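Local coordinates for protein NAD binding site:NAD-dependent epimerase/dehydratase:UDP-glucose 4-epimerase (Brucella abortus, PDB 4TWR) that probably interconverts UDP-glucose and UDP-galactose as an NAD-dependent 4-epimerase of the Rossmann-fold epimerase/dehydratase family, at residues A[86-91]-A[194-199]. Sequence-based numbering, arbitrary orientation.
With ZN (zinc ion), chain C; NAD (nicotinamide-adenine-dinucleotide), chain B.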
# COMPACT_ATOMS: atom_id res chain seq x y z
N SER A 86 6.47 -7.53 2.19
CA SER A 86 7.44 -6.45 2.04
C SER A 86 7.91 -6.35 0.58
O SER A 86 7.88 -7.33 -0.17
CB SER A 86 8.63 -6.65 2.99
OG SER A 86 8.21 -6.85 4.33
N ALA A 87 8.37 -5.17 0.18
CA ALA A 87 8.72 -4.95 -1.21
C ALA A 87 9.62 -3.76 -1.34
O ALA A 87 9.35 -2.70 -0.76
CB ALA A 87 7.47 -4.77 -2.07
N TYR A 88 10.69 -3.93 -2.10
CA TYR A 88 11.52 -2.81 -2.43
C TYR A 88 11.39 -2.59 -3.93
O TYR A 88 11.23 -3.55 -4.69
CB TYR A 88 12.97 -3.05 -1.99
CG TYR A 88 13.11 -3.30 -0.50
CD1 TYR A 88 13.12 -2.25 0.41
CD2 TYR A 88 13.22 -4.60 -0.00
CE1 TYR A 88 13.24 -2.47 1.77
CE2 TYR A 88 13.34 -4.84 1.36
CZ TYR A 88 13.35 -3.77 2.24
OH TYR A 88 13.48 -4.01 3.59
N VAL A 89 11.41 -1.32 -4.32
CA VAL A 89 11.26 -0.92 -5.71
C VAL A 89 12.42 -1.43 -6.55
O VAL A 89 13.56 -1.06 -6.31
CB VAL A 89 11.16 0.60 -5.83
CG1 VAL A 89 11.20 1.03 -7.30
CG2 VAL A 89 9.89 1.11 -5.11
N GLY A 90 12.13 -2.32 -7.50
CA GLY A 90 13.15 -2.85 -8.40
C GLY A 90 13.74 -4.20 -8.02
O GLY A 90 14.34 -4.87 -8.86
N GLU A 91 13.56 -4.61 -6.77
CA GLU A 91 14.19 -5.81 -6.24
C GLU A 91 13.62 -7.14 -6.78
O GLU A 91 14.31 -8.16 -6.76
CB GLU A 91 14.08 -5.81 -4.70
CG GLU A 91 14.68 -7.03 -4.00
CD GLU A 91 14.18 -7.25 -2.57
OE1 GLU A 91 12.99 -7.00 -2.27
OE2 GLU A 91 14.99 -7.70 -1.74
N HIS A 194 11.33 2.71 6.53
CA HIS A 194 11.82 1.65 5.67
C HIS A 194 13.33 1.74 5.56
O HIS A 194 13.88 2.84 5.61
CB HIS A 194 11.17 1.75 4.28
CG HIS A 194 9.70 1.45 4.28
ND1 HIS A 194 8.84 1.96 3.32
CD2 HIS A 194 8.94 0.68 5.09
CE1 HIS A 194 7.62 1.53 3.56
NE2 HIS A 194 7.65 0.74 4.62
N ASP A 195 13.99 0.60 5.44
CA ASP A 195 15.44 0.58 5.34
C ASP A 195 15.83 -0.68 4.59
O ASP A 195 15.77 -1.77 5.13
CB ASP A 195 16.06 0.63 6.74
CG ASP A 195 17.58 0.69 6.70
OD1 ASP A 195 18.17 0.86 5.61
OD2 ASP A 195 18.19 0.57 7.79
N PRO A 196 16.22 -0.53 3.31
CA PRO A 196 16.33 0.72 2.58
C PRO A 196 15.00 1.35 2.22
O PRO A 196 14.00 0.64 2.02
CB PRO A 196 17.08 0.31 1.31
CG PRO A 196 16.61 -1.06 1.08
CD PRO A 196 16.56 -1.68 2.44
N GLU A 197 14.99 2.67 2.17
CA GLU A 197 13.82 3.42 1.75
C GLU A 197 13.85 3.59 0.25
O GLU A 197 14.72 4.27 -0.29
CB GLU A 197 13.79 4.79 2.45
CG GLU A 197 12.64 5.65 2.02
CD GLU A 197 11.30 4.99 2.32
OE1 GLU A 197 10.87 5.03 3.50
OE2 GLU A 197 10.69 4.41 1.39
N THR A 198 12.89 2.98 -0.44
CA THR A 198 12.94 2.96 -1.89
C THR A 198 11.80 3.75 -2.54
O THR A 198 11.74 3.86 -3.76
CB THR A 198 12.91 1.51 -2.42
OG1 THR A 198 11.67 0.89 -2.05
CG2 THR A 198 14.05 0.70 -1.81
N HIS A 199 10.91 4.31 -1.72
CA HIS A 199 9.78 5.06 -2.25
C HIS A 199 10.16 6.50 -2.52
O HIS A 199 10.96 7.09 -1.80
CB HIS A 199 8.59 4.98 -1.30
CG HIS A 199 8.14 3.57 -1.08
ND1 HIS A 199 8.42 2.87 0.07
CD2 HIS A 199 7.51 2.69 -1.91
CE1 HIS A 199 7.94 1.64 -0.03
NE2 HIS A 199 7.40 1.51 -1.23
ZN ZN C . 9.06 3.40 1.86
PA NAD B . 5.84 -2.23 5.08
O1A NAD B . 6.97 -3.18 4.76
O2A NAD B . 5.95 -1.02 5.97
O5B NAD B . 4.73 -3.23 5.98
C5B NAD B . 4.86 -4.59 5.65
C4B NAD B . 4.61 -5.38 6.95
O4B NAD B . 4.43 -6.80 6.70
C3B NAD B . 5.87 -5.18 7.79
O3B NAD B . 5.44 -4.83 9.07
C2B NAD B . 6.54 -6.58 7.74
O2B NAD B . 7.23 -6.84 8.94
C1B NAD B . 5.27 -7.51 7.63
N9A NAD B . 5.56 -8.80 6.95
C8A NAD B . 6.25 -9.04 5.74
N7A NAD B . 6.32 -10.34 5.43
C5A NAD B . 5.66 -10.99 6.50
C6A NAD B . 5.39 -12.37 6.77
N6A NAD B . 5.83 -13.35 5.91
N1A NAD B . 4.73 -12.71 7.87
C2A NAD B . 4.32 -11.71 8.71
N3A NAD B . 4.49 -10.36 8.61
C4A NAD B . 5.18 -10.04 7.45
O3 NAD B . 5.21 -2.12 3.63
PN NAD B . 3.90 -1.22 3.39
O1N NAD B . 3.81 -0.54 2.05
O2N NAD B . 3.46 -0.77 4.74
O5D NAD B . 2.62 -2.34 3.21
C5D NAD B . 2.89 -3.20 2.23
C4D NAD B . 1.55 -3.70 1.81
O4D NAD B . 0.93 -2.59 1.13
C3D NAD B . 1.73 -4.86 0.79
O3D NAD B . 0.60 -5.65 0.92
C2D NAD B . 1.70 -4.14 -0.53
O2D NAD B . 1.01 -4.85 -1.53
C1D NAD B . 0.75 -2.96 -0.19
N1N NAD B . 1.17 -1.81 -1.13
C2N NAD B . 2.01 -0.82 -0.64
C3N NAD B . 2.38 0.21 -1.55
C7N NAD B . 3.27 1.31 -1.08
O7N NAD B . 3.50 2.26 -1.83
N7N NAD B . 3.83 1.23 0.18
C4N NAD B . 1.90 0.19 -2.86
C5N NAD B . 1.07 -0.82 -3.32
C6N NAD B . 0.71 -1.84 -2.43
O HOH W 1 12.25 -1.70 4.93
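Two loops meet beside the NAD site of this Rossmann-fold epimerase: V89 and Y88, from the loop after strand 79-82, pack against T198 and P196 of the zinc-carrying loop that leads into helix 200-208. One straight hydrogen bond ties them, V89 N donating to T198 OG1 at 3.2 Å and 176°. T198 has OG1 between its backbone N and carbonyl carbon (chi1 63°), which turns the hydroxyl to V89 and sets CG2 at the edge of the Y88 ring. The V89 and T198 side chains slide past each other in opposite directions, V89 CG2 coming 3.5 Å from T198 OG1. Further along, P196, preceded by a cis peptide bond, crosses Y88 at about a right angle, with CD 3.5 Å from Y88 CE1, while the carbonyl O of P196 lies near the ring plane, at its edge. A water links Y88 OH to D195 N. Within 194-199, zinc is held by H194 ND1 (2.1 Å), E197 OE2 and H199 ND1, and E192 completes the site. E197 OE2 also accepts a hydrogen bond from H199 N through its anti lone pair. The zinc-bound H194 donates from NE2 to NAD O2A at 2.8 Å, joining the metal loop to the cofactor pyrophosphate in the NAD-binding cleft of a Rossmann-fold epimerase/dehydratase.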